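Local structure of polyketide biosynthesis cytochrome P450 PksS (Bacillus subtilis, 4YZR) at residues A[47-50]-A[51-54]; A[140-144]-A[145-149]; A[263-266]-A[267-271]; A[278-281]-A[282-285]. The protein is a heme-dependent cytochrome P450 monooxygenase that acts on dihydrobacillaene in the biosynthesis of the polyketide antibiotic bacillaene. One frame throughout, in Å; residues are numbered along the deposited sequence. Where two conformers were deposited one is given.

Contact 1 of 4, residues A[47-50]-A[51-54]; sequences ITRY and DDCM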
loop_
_atom_site.group_PDB
_atom_site.type_symbol
_atom_site.label_atom_id
_atom_site.label_comp_id
_atom_site.label_asym_id
_atom_site.label_seq_id
_atom_site.Cartn_x
_atom_site.Cartn_y
_atom_site.Cartn_z
ATOM N N ILE A 47 -3.561 -6.958 17.236
ATOM C CA ILE A 47 -4.012 -5.757 17.909
ATOM C C ILE A 47 -5.053 -5.087 17.059
ATOM O O ILE A 47 -4.727 -4.705 15.894
ATOM C CB ILE A 47 -2.780 -4.826 18.125
ATOM C CG1 ILE A 47 -1.586 -5.575 18.707
ATOM C CG2 ILE A 47 -3.171 -3.604 19.005
ATOM C CD1 ILE A 47 -1.801 -6.233 20.044
ATOM N N THR A 48 -6.317 -5.038 17.470
ATOM C CA THR A 48 -7.399 -4.574 16.645
ATOM C C THR A 48 -8.063 -3.299 16.949
ATOM O O THR A 48 -8.799 -2.763 16.138
ATOM C CB THR A 48 -8.440 -5.669 16.446
ATOM O OG1 THR A 48 -8.632 -6.298 17.739
ATOM C CG2 THR A 48 -7.907 -6.716 15.499
ATOM N N ARG A 49 -7.896 -2.790 18.207
ATOM C CA ARG A 49 -8.430 -1.477 18.517
ATOM C C ARG A 49 -7.542 -0.305 18.124
ATOM O O ARG A 49 -6.337 -0.451 18.137
ATOM C CB ARG A 49 -8.622 -1.333 20.027
ATOM C CG ARG A 49 -9.802 -2.164 20.587
ATOM C CD ARG A 49 -9.675 -2.222 22.145
ATOM N NE ARG A 49 -9.698 -0.872 22.741
ATOM C CZ ARG A 49 -10.767 -0.272 23.232
ATOM N NH1 ARG A 49 -10.674 0.967 23.702
ATOM N NH2 ARG A 49 -11.979 -0.845 23.206
ATOM N N TYR A 50 -8.137 0.839 17.846
ATOM C CA TYR A 50 -7.366 2.003 17.426
ATOM C C TYR A 50 -6.420 2.454 18.538
ATOM O O TYR A 50 -5.260 2.758 18.323
ATOM C CB TYR A 50 -8.306 3.127 17.040
ATOM C CG TYR A 50 -7.679 4.345 16.453
ATOM C CD1 TYR A 50 -7.110 5.357 17.210
ATOM C CD2 TYR A 50 -7.725 4.557 15.063
ATOM C CE1 TYR A 50 -6.624 6.506 16.663
ATOM C CE2 TYR A 50 -7.235 5.733 14.500
ATOM C CZ TYR A 50 -6.696 6.710 15.310
ATOM O OH TYR A 50 -6.260 7.911 14.777
ATOM N N ASP A 51 -6.903 2.546 19.785
ATOM C CA ASP A 51 -6.039 3.027 20.829
ATOM C C ASP A 51 -4.902 2.110 21.068
ATOM O O ASP A 51 -3.739 2.578 21.235
ATOM C CB ASP A 51 -6.845 3.254 22.176
ATOM C CG ASP A 51 -7.519 2.063 22.737
ATOM O OD1 ASP A 51 -7.752 1.014 22.126
ATOM O OD2 ASP A 51 -7.936 2.069 23.958
ATOM N N ASP A 52 -5.131 0.813 21.025
ATOM C CA ASP A 52 -4.014 -0.113 21.231
ATOM C C ASP A 52 -3.032 -0.166 20.041
ATOM O O ASP A 52 -1.812 -0.249 20.195
ATOM C CB ASP A 52 -4.477 -1.538 21.497
ATOM C CG ASP A 52 -5.365 -1.652 22.753
ATOM O OD1 ASP A 52 -5.030 -0.948 23.749
ATOM O OD2 ASP A 52 -6.333 -2.409 22.787
ATOM N N CYS A 53 -3.586 -0.011 18.823
ATOM C CA CYS A 53 -2.701 0.084 17.662
ATOM C C CYS A 53 -1.799 1.266 17.798
ATOM O O CYS A 53 -0.599 1.228 17.510
ATOM C CB CYS A 53 -3.509 0.160 16.412
ATOM S SG CYS A 53 -4.193 -1.415 15.825
ATOM N N MET A 54 -2.408 2.428 18.185
ATOM C CA MET A 54 -1.574 3.635 18.429
ATOM C C MET A 54 -0.526 3.398 19.450
ATOM O O MET A 54 0.624 3.827 19.224
ATOM C CB MET A 54 -2.414 4.884 18.720
ATOM C CG MET A 54 -3.239 5.408 17.606
ATOM S SD MET A 54 -2.162 6.065 16.303
ATOM C CE MET A 54 -1.130 7.179 17.109
HETATM O O HOH W 1 -6.525 -3.828 20.428
#

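Contact 2 of 4, residues A[140-144]-A[145-149]; sequences DIMKS and FASPL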
loop_
_atom_site.group_PDB
_atom_site.type_symbol
_atom_site.label_atom_id
_atom_site.label_comp_id
_atom_site.label_asym_id
_atom_site.label_seq_id
_atom_site.Cartn_x
_atom_site.Cartn_y
_atom_site.Cartn_z
ATOM N N ASP A 140 -13.281 -4.485 -17.199
ATOM C CA ASP A 140 -12.674 -4.900 -15.917
ATOM C C ASP A 140 -11.835 -3.746 -15.428
ATOM O O ASP A 140 -10.794 -3.446 -16.048
ATOM C CB ASP A 140 -11.868 -6.166 -16.126
ATOM C CG ASP A 140 -10.988 -6.509 -14.904
ATOM O OD1 ASP A 140 -11.173 -5.928 -13.818
ATOM O OD2 ASP A 140 -10.118 -7.403 -15.044
ATOM N N ILE A 141 -12.329 -3.086 -14.400
ATOM C CA ILE A 141 -11.583 -1.910 -13.870
ATOM C C ILE A 141 -10.184 -2.261 -13.439
ATOM O O ILE A 141 -9.299 -1.414 -13.601
ATOM C CB ILE A 141 -12.346 -1.311 -12.684
ATOM C CG1 ILE A 141 -13.604 -0.580 -13.212
ATOM C CG2 ILE A 141 -11.488 -0.311 -11.873
ATOM C CD1 ILE A 141 -13.352 0.693 -13.980
ATOM N N MET A 142 -9.918 -3.460 -12.986
ATOM C CA MET A 142 -8.526 -3.733 -12.623
ATOM C C MET A 142 -7.635 -3.724 -13.815
ATOM O O MET A 142 -6.643 -2.988 -13.852
ATOM C CB MET A 142 -8.488 -5.023 -11.858
ATOM C CG MET A 142 -9.370 -5.018 -10.608
ATOM S SD MET A 142 -9.108 -3.646 -9.484
ATOM C CE MET A 142 -7.412 -3.873 -8.984
ATOM N N LYS A 143 -7.940 -4.516 -14.860
ATOM C CA LYS A 143 -7.097 -4.561 -16.008
ATOM C C LYS A 143 -6.955 -3.283 -16.777
ATOM O O LYS A 143 -5.892 -2.954 -17.362
ATOM C CB LYS A 143 -7.589 -5.737 -16.894
ATOM C CG LYS A 143 -6.714 -6.051 -18.078
ATOM C CD LYS A 143 -7.314 -7.248 -18.875
ATOM C CE LYS A 143 -8.729 -7.095 -19.442
ATOM N NZ LYS A 143 -9.115 -5.718 -19.893
ATOM N N SER A 144 -8.080 -2.569 -16.893
ATOM C CA SER A 144 -8.165 -1.417 -17.756
ATOM C C SER A 144 -7.712 -0.131 -17.150
ATOM O O SER A 144 -7.492 0.816 -17.859
ATOM C CB SER A 144 -9.580 -1.271 -18.305
ATOM O OG SER A 144 -10.471 -0.931 -17.316
ATOM N N PHE A 145 -7.705 -0.036 -15.799
ATOM C CA PHE A 145 -7.560 1.299 -15.218
ATOM C C PHE A 145 -6.798 1.227 -13.864
ATOM O O PHE A 145 -5.733 1.886 -13.756
ATOM C CB PHE A 145 -8.985 1.884 -14.959
ATOM C CG PHE A 145 -9.005 3.372 -14.591
ATOM C CD1 PHE A 145 -8.546 4.305 -15.455
ATOM C CD2 PHE A 145 -9.557 3.745 -13.385
ATOM C CE1 PHE A 145 -8.555 5.671 -15.120
ATOM C CE2 PHE A 145 -9.649 5.079 -13.063
ATOM C CZ PHE A 145 -9.130 5.993 -13.894
ATOM N N ALA A 146 -7.250 0.479 -12.916
ATOM C CA ALA A 146 -6.641 0.517 -11.530
ATOM C C ALA A 146 -5.302 -0.083 -11.581
ATOM O O ALA A 146 -4.395 0.429 -10.876
ATOM C CB ALA A 146 -7.528 -0.190 -10.589
ATOM N N SER A 147 -5.028 -1.203 -12.296
ATOM C CA SER A 147 -3.679 -1.771 -12.374
ATOM C C SER A 147 -2.723 -0.961 -13.244
ATOM O O SER A 147 -1.600 -0.655 -12.840
ATOM C CB SER A 147 -3.754 -3.245 -12.814
ATOM O OG SER A 147 -4.547 -4.038 -11.931
ATOM N N PRO A 148 -3.109 -0.517 -14.467
ATOM C CA PRO A 148 -2.117 0.167 -15.340
ATOM C C PRO A 148 -1.763 1.531 -14.884
ATOM O O PRO A 148 -0.636 1.928 -15.013
ATOM C CB PRO A 148 -2.755 0.169 -16.751
ATOM C CG PRO A 148 -4.194 -0.119 -16.468
ATOM C CD PRO A 148 -4.321 -0.931 -15.243
ATOM N N LEU A 149 -2.666 2.292 -14.275
ATOM C CA LEU A 149 -2.369 3.682 -13.971
ATOM C C LEU A 149 -1.176 3.793 -13.022
ATOM O O LEU A 149 -0.175 4.462 -13.365
ATOM C CB LEU A 149 -3.565 4.477 -13.543
ATOM C CG LEU A 149 -3.321 5.945 -13.236
ATOM C CD1 LEU A 149 -4.511 6.894 -13.608
ATOM C CD2 LEU A 149 -2.846 6.252 -11.867
#

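Contact 3 of 4, residues A[263-266]-A[267-271]; sequences ECEK and LKQQP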
loop_
_atom_site.group_PDB
_atom_site.type_symbol
_atom_site.label_atom_id
_atom_site.label_comp_id
_atom_site.label_asym_id
_atom_site.label_seq_id
_atom_site.Cartn_x
_atom_site.Cartn_y
_atom_site.Cartn_z
ATOM N N GLU A 263 -23.316 7.990 -2.057
ATOM C CA GLU A 263 -22.045 8.692 -1.873
ATOM C C GLU A 263 -21.352 8.905 -3.214
ATOM O O GLU A 263 -20.791 9.995 -3.429
ATOM C CB GLU A 263 -21.129 7.871 -0.952
ATOM C CG GLU A 263 -21.681 7.667 0.465
ATOM C CD GLU A 263 -21.865 9.000 1.164
ATOM O OE1 GLU A 263 -20.916 9.749 1.457
ATOM O OE2 GLU A 263 -23.070 9.341 1.380
ATOM N N CYS A 264 -21.471 7.970 -4.119
ATOM C CA CYS A 264 -20.917 8.142 -5.483
ATOM C C CYS A 264 -21.518 9.381 -6.181
ATOM O O CYS A 264 -20.869 10.200 -6.735
ATOM C CB CYS A 264 -21.234 6.943 -6.270
ATOM S SG CYS A 264 -20.335 6.975 -7.840
ATOM N N GLU A 265 -22.841 9.476 -6.035
ATOM C CA GLU A 265 -23.560 10.657 -6.635
ATOM C C GLU A 265 -23.169 11.971 -6.045
ATOM O O GLU A 265 -22.932 12.919 -6.792
ATOM C CB GLU A 265 -25.056 10.439 -6.459
ATOM C CG GLU A 265 -25.946 11.395 -7.251
ATOM C CD GLU A 265 -25.702 11.322 -8.736
ATOM O OE1 GLU A 265 -25.640 10.191 -9.267
ATOM O OE2 GLU A 265 -25.527 12.393 -9.353
ATOM N N LYS A 266 -22.895 12.025 -4.728
ATOM C CA LYS A 266 -22.402 13.250 -4.132
ATOM C C LYS A 266 -21.129 13.705 -4.786
ATOM O O LYS A 266 -20.898 14.855 -5.042
ATOM C CB LYS A 266 -22.191 13.107 -2.627
ATOM C CG LYS A 266 -23.499 12.910 -1.841
ATOM C CD LYS A 266 -23.219 12.822 -0.335
ATOM C CE LYS A 266 -24.401 12.500 0.531
ATOM N NZ LYS A 266 -24.068 11.964 1.880
ATOM N N LEU A 267 -20.221 12.725 -4.924
ATOM C CA LEU A 267 -18.930 13.098 -5.439
ATOM C C LEU A 267 -18.955 13.489 -6.945
ATOM O O LEU A 267 -18.263 14.357 -7.391
ATOM C CB LEU A 267 -17.987 11.844 -5.277
ATOM C CG LEU A 267 -16.525 12.045 -5.754
ATOM C CD1 LEU A 267 -15.853 13.233 -5.146
ATOM C CD2 LEU A 267 -15.702 10.730 -5.496
ATOM N N LYS A 268 -19.749 12.779 -7.677
ATOM C CA LYS A 268 -19.946 13.064 -9.090
ATOM C C LYS A 268 -20.502 14.482 -9.300
ATOM O O LYS A 268 -19.977 15.215 -10.130
ATOM C CB LYS A 268 -20.874 12.041 -9.648
ATOM C CG LYS A 268 -21.149 12.108 -11.111
ATOM C CD LYS A 268 -22.129 10.959 -11.416
ATOM C CE LYS A 268 -21.477 9.609 -11.260
ATOM N NZ LYS A 268 -22.533 8.577 -11.286
ATOM N N GLN A 269 -21.432 14.875 -8.468
ATOM C CA GLN A 269 -22.039 16.241 -8.570
ATOM C C GLN A 269 -21.174 17.310 -8.044
ATOM O O GLN A 269 -21.164 18.433 -8.559
ATOM C CB GLN A 269 -23.338 16.263 -7.812
ATOM C CG GLN A 269 -24.390 15.369 -8.463
ATOM C CD GLN A 269 -25.796 15.559 -7.895
ATOM O OE1 GLN A 269 -26.243 16.688 -7.614
ATOM N NE2 GLN A 269 -26.520 14.467 -7.755
ATOM N N GLN A 270 -20.329 16.972 -7.032
ATOM C CA GLN A 270 -19.470 17.972 -6.436
ATOM C C GLN A 270 -18.059 17.398 -6.315
ATOM O O GLN A 270 -17.662 16.924 -5.233
ATOM C CB GLN A 270 -19.945 18.412 -5.017
ATOM C CG GLN A 270 -19.120 19.588 -4.384
ATOM C CD GLN A 270 -18.679 20.654 -5.362
ATOM O OE1 GLN A 270 -17.691 20.566 -6.048
ATOM N NE2 GLN A 270 -19.516 21.697 -5.496
ATOM N N PRO A 271 -17.263 17.572 -7.338
ATOM C CA PRO A 271 -15.912 17.046 -7.290
ATOM C C PRO A 271 -15.032 17.682 -6.269
ATOM O O PRO A 271 -13.954 17.150 -5.988
ATOM C CB PRO A 271 -15.414 17.221 -8.736
ATOM C CG PRO A 271 -16.640 17.344 -9.597
ATOM C CD PRO A 271 -17.667 17.991 -8.715
#

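Contact 4 of 4, residues A[278-281]-A[282-285]; sequences VEEL and LRYT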
loop_
_atom_site.group_PDB
_atom_site.type_symbol
_atom_site.label_atom_id
_atom_site.label_comp_id
_atom_site.label_asym_id
_atom_site.label_seq_id
_atom_site.Cartn_x
_atom_site.Cartn_y
_atom_site.Cartn_z
ATOM N N VAL A 278 -11.316 10.718 -0.881
ATOM C CA VAL A 278 -10.083 9.805 -0.931
ATOM C C VAL A 278 -9.736 9.380 0.468
ATOM O O VAL A 278 -9.378 8.203 0.666
ATOM C CB VAL A 278 -8.977 10.484 -1.689
ATOM C CG1 VAL A 278 -7.672 9.707 -1.489
ATOM C CG2 VAL A 278 -9.355 10.596 -3.173
ATOM N N GLU A 279 -9.791 10.247 1.454
ATOM C CA GLU A 279 -9.465 9.840 2.791
ATOM C C GLU A 279 -10.444 8.846 3.353
ATOM O O GLU A 279 -10.088 7.867 4.043
ATOM C CB GLU A 279 -9.391 11.047 3.736
ATOM C CG GLU A 279 -8.334 12.029 3.366
ATOM C CD GLU A 279 -7.017 11.451 3.222
ATOM O OE1 GLU A 279 -6.480 10.862 4.231
ATOM O OE2 GLU A 279 -6.403 11.544 2.171
ATOM N N GLU A 280 -11.728 9.009 3.023
ATOM C CA GLU A 280 -12.717 8.028 3.433
ATOM C C GLU A 280 -12.549 6.708 2.751
ATOM O O GLU A 280 -12.711 5.662 3.385
ATOM C CB GLU A 280 -14.122 8.584 3.287
ATOM C CG GLU A 280 -15.203 7.637 3.703
ATOM C CD GLU A 280 -15.315 7.388 5.168
ATOM O OE1 GLU A 280 -14.422 7.741 5.956
ATOM O OE2 GLU A 280 -16.417 6.859 5.660
ATOM N N LEU A 281 -12.192 6.747 1.473
ATOM C CA LEU A 281 -11.911 5.473 0.788
ATOM C C LEU A 281 -10.686 4.813 1.383
ATOM O O LEU A 281 -10.678 3.579 1.521
ATOM C CB LEU A 281 -11.823 5.693 -0.714
ATOM C CG LEU A 281 -13.161 6.133 -1.354
ATOM C CD1 LEU A 281 -12.942 6.565 -2.769
ATOM C CD2 LEU A 281 -14.215 5.115 -1.341
ATOM N N LEU A 282 -9.656 5.539 1.743
ATOM C CA LEU A 282 -8.514 4.944 2.452
ATOM C C LEU A 282 -8.948 4.325 3.730
ATOM O O LEU A 282 -8.537 3.187 4.048
ATOM C CB LEU A 282 -7.478 6.000 2.709
ATOM C CG LEU A 282 -6.598 6.390 1.538
ATOM C CD1 LEU A 282 -6.003 7.772 1.635
ATOM C CD2 LEU A 282 -5.511 5.317 1.309
ATOM N N ARG A 283 -9.763 4.995 4.530
ATOM C CA ARG A 283 -10.196 4.468 5.781
ATOM C C ARG A 283 -11.005 3.206 5.616
ATOM O O ARG A 283 -10.772 2.210 6.314
ATOM C CB ARG A 283 -11.042 5.495 6.557
ATOM C CG ARG A 283 -11.512 5.025 7.892
ATOM C CD ARG A 283 -12.644 5.861 8.527
ATOM N NE ARG A 283 -13.887 5.682 7.863
ATOM C CZ ARG A 283 -14.781 4.747 8.187
ATOM N NH1 ARG A 283 -14.597 3.910 9.152
ATOM N NH2 ARG A 283 -15.918 4.621 7.470
ATOM N N TYR A 284 -11.980 3.222 4.734
ATOM C CA TYR A 284 -12.959 2.148 4.562
ATOM C C TYR A 284 -12.360 0.949 3.827
ATOM O O TYR A 284 -12.700 -0.212 4.216
ATOM C CB TYR A 284 -14.132 2.735 3.783
ATOM C CG TYR A 284 -15.333 1.831 3.686
ATOM C CD1 TYR A 284 -16.288 1.824 4.646
ATOM C CD2 TYR A 284 -15.447 0.998 2.639
ATOM C CE1 TYR A 284 -17.417 0.951 4.484
ATOM C CE2 TYR A 284 -16.532 0.131 2.482
ATOM C CZ TYR A 284 -17.455 0.144 3.406
ATOM O OH TYR A 284 -18.537 -0.753 3.241
ATOM N N THR A 285 -11.471 1.136 2.881
ATOM C CA THR A 285 -10.957 0.036 2.107
ATOM C C THR A 285 -9.674 -0.469 2.668
ATOM O O THR A 285 -9.261 -1.566 2.252
ATOM C CB THR A 285 -10.747 0.395 0.627
ATOM O OG1 THR A 285 -9.647 1.288 0.413
ATOM C CG2 THR A 285 -12.084 0.896 -0.032
#

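Contact 1 of 4, residues A[47-50]-A[51-54]
Arg49 occupies the N-cap of helix 50-58, yet its long side chain folds forward over the first turn and takes hold of Asp51. This is the strand-to-helix corner of the P450 beta-sheet region, where strand 42-47 gives way to the short helix that follows it. The grip is side-on and two-pronged: Arg49 NE reaches Asp51 OD1 at 2.8 Å and Arg49 NH1 reaches Asp51 OD2 at 3.0 Å. The planes are turned 55° apart, so NH1 comes to OD2 from above the carboxylate while staying in the guanidinium plane. A bend at chi3 of Arg49 (59°) brings NE back over the helix start. Asp52 also approaches NE, its OD2 in a long ion pair; a water links that same oxygen to Arg49 N, while OD1 is held by Tyr302 and Lys303. Two carboxylates at a helix N-terminus would be expected to suit the helix dipole.

Below them, the backbone turn closes with Cys53 N donating to Arg49 O (2.9 Å) and Met54 N to Tyr50 O. Tyr50, with CG anti to its backbone N (chi1 -174°), runs alongside Met54, and its hydroxyl continues to Arg341 O. Met54 SD makes an oblique Met-aromatic contact, 5.1 Å from the Tyr50 ring centroid. On the strand side, Ile47 CG2 rests 3.5 Å from Asp52 CB.

Contact 2 of 4, residues A[140-144]-A[145-149]
Ala146 N and Ser147 N both reach back five residues, to Ile141 O and Met142 O, each at 2.9 Å. These are pi-type backbone bonds, wider than alpha-helical ones. The Ala146 bond is nearly straight (172°), and the Ser147 N-H lies in the carbonyl plane of Met142 on a lone pair. Phe145 N also leans on Ile141 O, but weakly. Pro148 brings no N-H of its own; its CD sits 3.3 Å from Lys143 O, filling the place where the next donor would come.

At the other end the bonds are those of a cap. Asp140 is the N-cap residue, and its OD1 takes Met142 N from above the carboxylate plane at 2.9 Å, while Leu399 N shares the same oxygen. Asp140 O is gripped twice, by Ser144 N and by Ser144 OG; with OG set between backbone N and carbonyl carbon (chi1 68°), the hydroxyl folds back onto the carbonyl at 2.8 Å.

The five-residue bonds mark the widened turn at which short helix 141-146 passes into helix 148-158, the stretch of the P450 fold that follows strand 138-140.

Apolar contacts fill the inner side. Ala146 CB is touched by Met142 SD at 4.0 Å and, more loosely, by Ile141 CG2, and beyond it lies Leu250 of helix 228-259. Phe145 sends its ring away from the turn, against Leu130 and against Ala365 and Leu369 of helix 355-372.

Contact 3 of 4, residues A[263-266]-A[267-271]
Glu265 leaves its helix with CG anti to the backbone N (chi1 -168°), then bends at chi2 (59°), and this turns its carboxylate along the helix toward Gln269. Gln269 starts the other way, with CG anti to its carbonyl carbon, and the rest of its chain runs out straight. The two meet one turn apart: Gln269 NE2 donates to Glu265 OE2 at 2.8 Å, on the anti side of that oxygen. The fit is not flat, since the amide and carboxylate planes are 59° apart. Gln269 CG also packs 3.3 Å from Glu265 OE2, so methylene and amide both close on that one oxygen.

Lys268 comes near from the neighbouring position, but its NZ stays 4.0 Å from Glu265 OE1, beyond a salt bridge, and bonds instead to Pro374 O. A true ion pair forms a little earlier in the helix, where Lys266 NZ meets the syn lone pair of Glu263 OE2 at 2.9 Å; Glu263 OE1 is taken by Ile335 N.

Underneath runs the regular alpha ladder, with Lys268 N to Cys264 O and Gln269 N to Glu265 O both at 3.0 Å. Its last rung, Gln270 N to Lys266 O, is more bent, as Gln270 leaves helical geometry. Cys264 and Leu267 turn inward onto Leu370 of helix 355-372. This is an amphipathic surface helix with an i, i+4 Glu-Gln pair on its outer side, the short helix 261-269 that precedes the K helix in P450s.

Contact 4 of 4, residues A[278-281]-A[282-285]
Glu280 and Arg283 run out from the helix together and join through two bonds. Arg283 NE meets Glu280 OE1 and Arg283 NH2 meets Glu280 OE2, both at 2.9 Å and nearly straight (167° and 161°). Both oxygens lie close to the guanidinium plane, whereas the nitrogens come in well above the carboxylate plane. A bend at chi2 of Glu280 (71°) sends its acid forward along the helix to receive them.

One step over, Leu282 lies beside two residues: its CD1 is 4.0 Å from Val278 CG1 and 3.8 Å from Glu279 OE2. At the helix end Leu281 O is held twice, by Thr285 N at 2.9 Å and Thr285 OG1 at 2.7 Å, which arrive from opposite faces of its carbonyl plane.

The Glu280-Leu281-Leu282-Arg283 run is the ExxR motif of the P450 K helix. Arg337 completes the E-R-R triad characteristic of the family by bonding Glu280 OE1.

Further out, Glu280 OE2 takes Asn334 N, and Arg283 NH1 reaches Asn321 O and Pro330 O, so this buried ion pair holds several points of the long connection between helices 317-320 and 355-372. Glu279 is fixed by His342 and Arg359. Leu281 packs on Ala256, Leu257 and Phe366, while Leu282, within about 4 Å of the heme, presses on Leu249 and Phe345. Tyr284 makes a cation-pi contact with Arg322.

In the fold
Contact 4 is the one nearest the chemistry: the Leu282 side chain is about 4 Å from the heme and about 8 Å from that of Cys352, the axial iron ligand by similarity. Contacts 1 and 2 stand back, Cys53 and Ala146 each about 11 Å from the heme, on opposite sides of the chain's centre with their own centres about 33 Å apart. Contact 3 lies farther out, its centre about 25 Å from the chain's centre, on the helix just before that of contact 4; nearest atoms of these two are about 6 Å apart. Helix 355-372 ties contacts 2, 3 and 4 together through Leu369, Leu370 and Phe366, and helix 228-259 backs contacts 2 and 4.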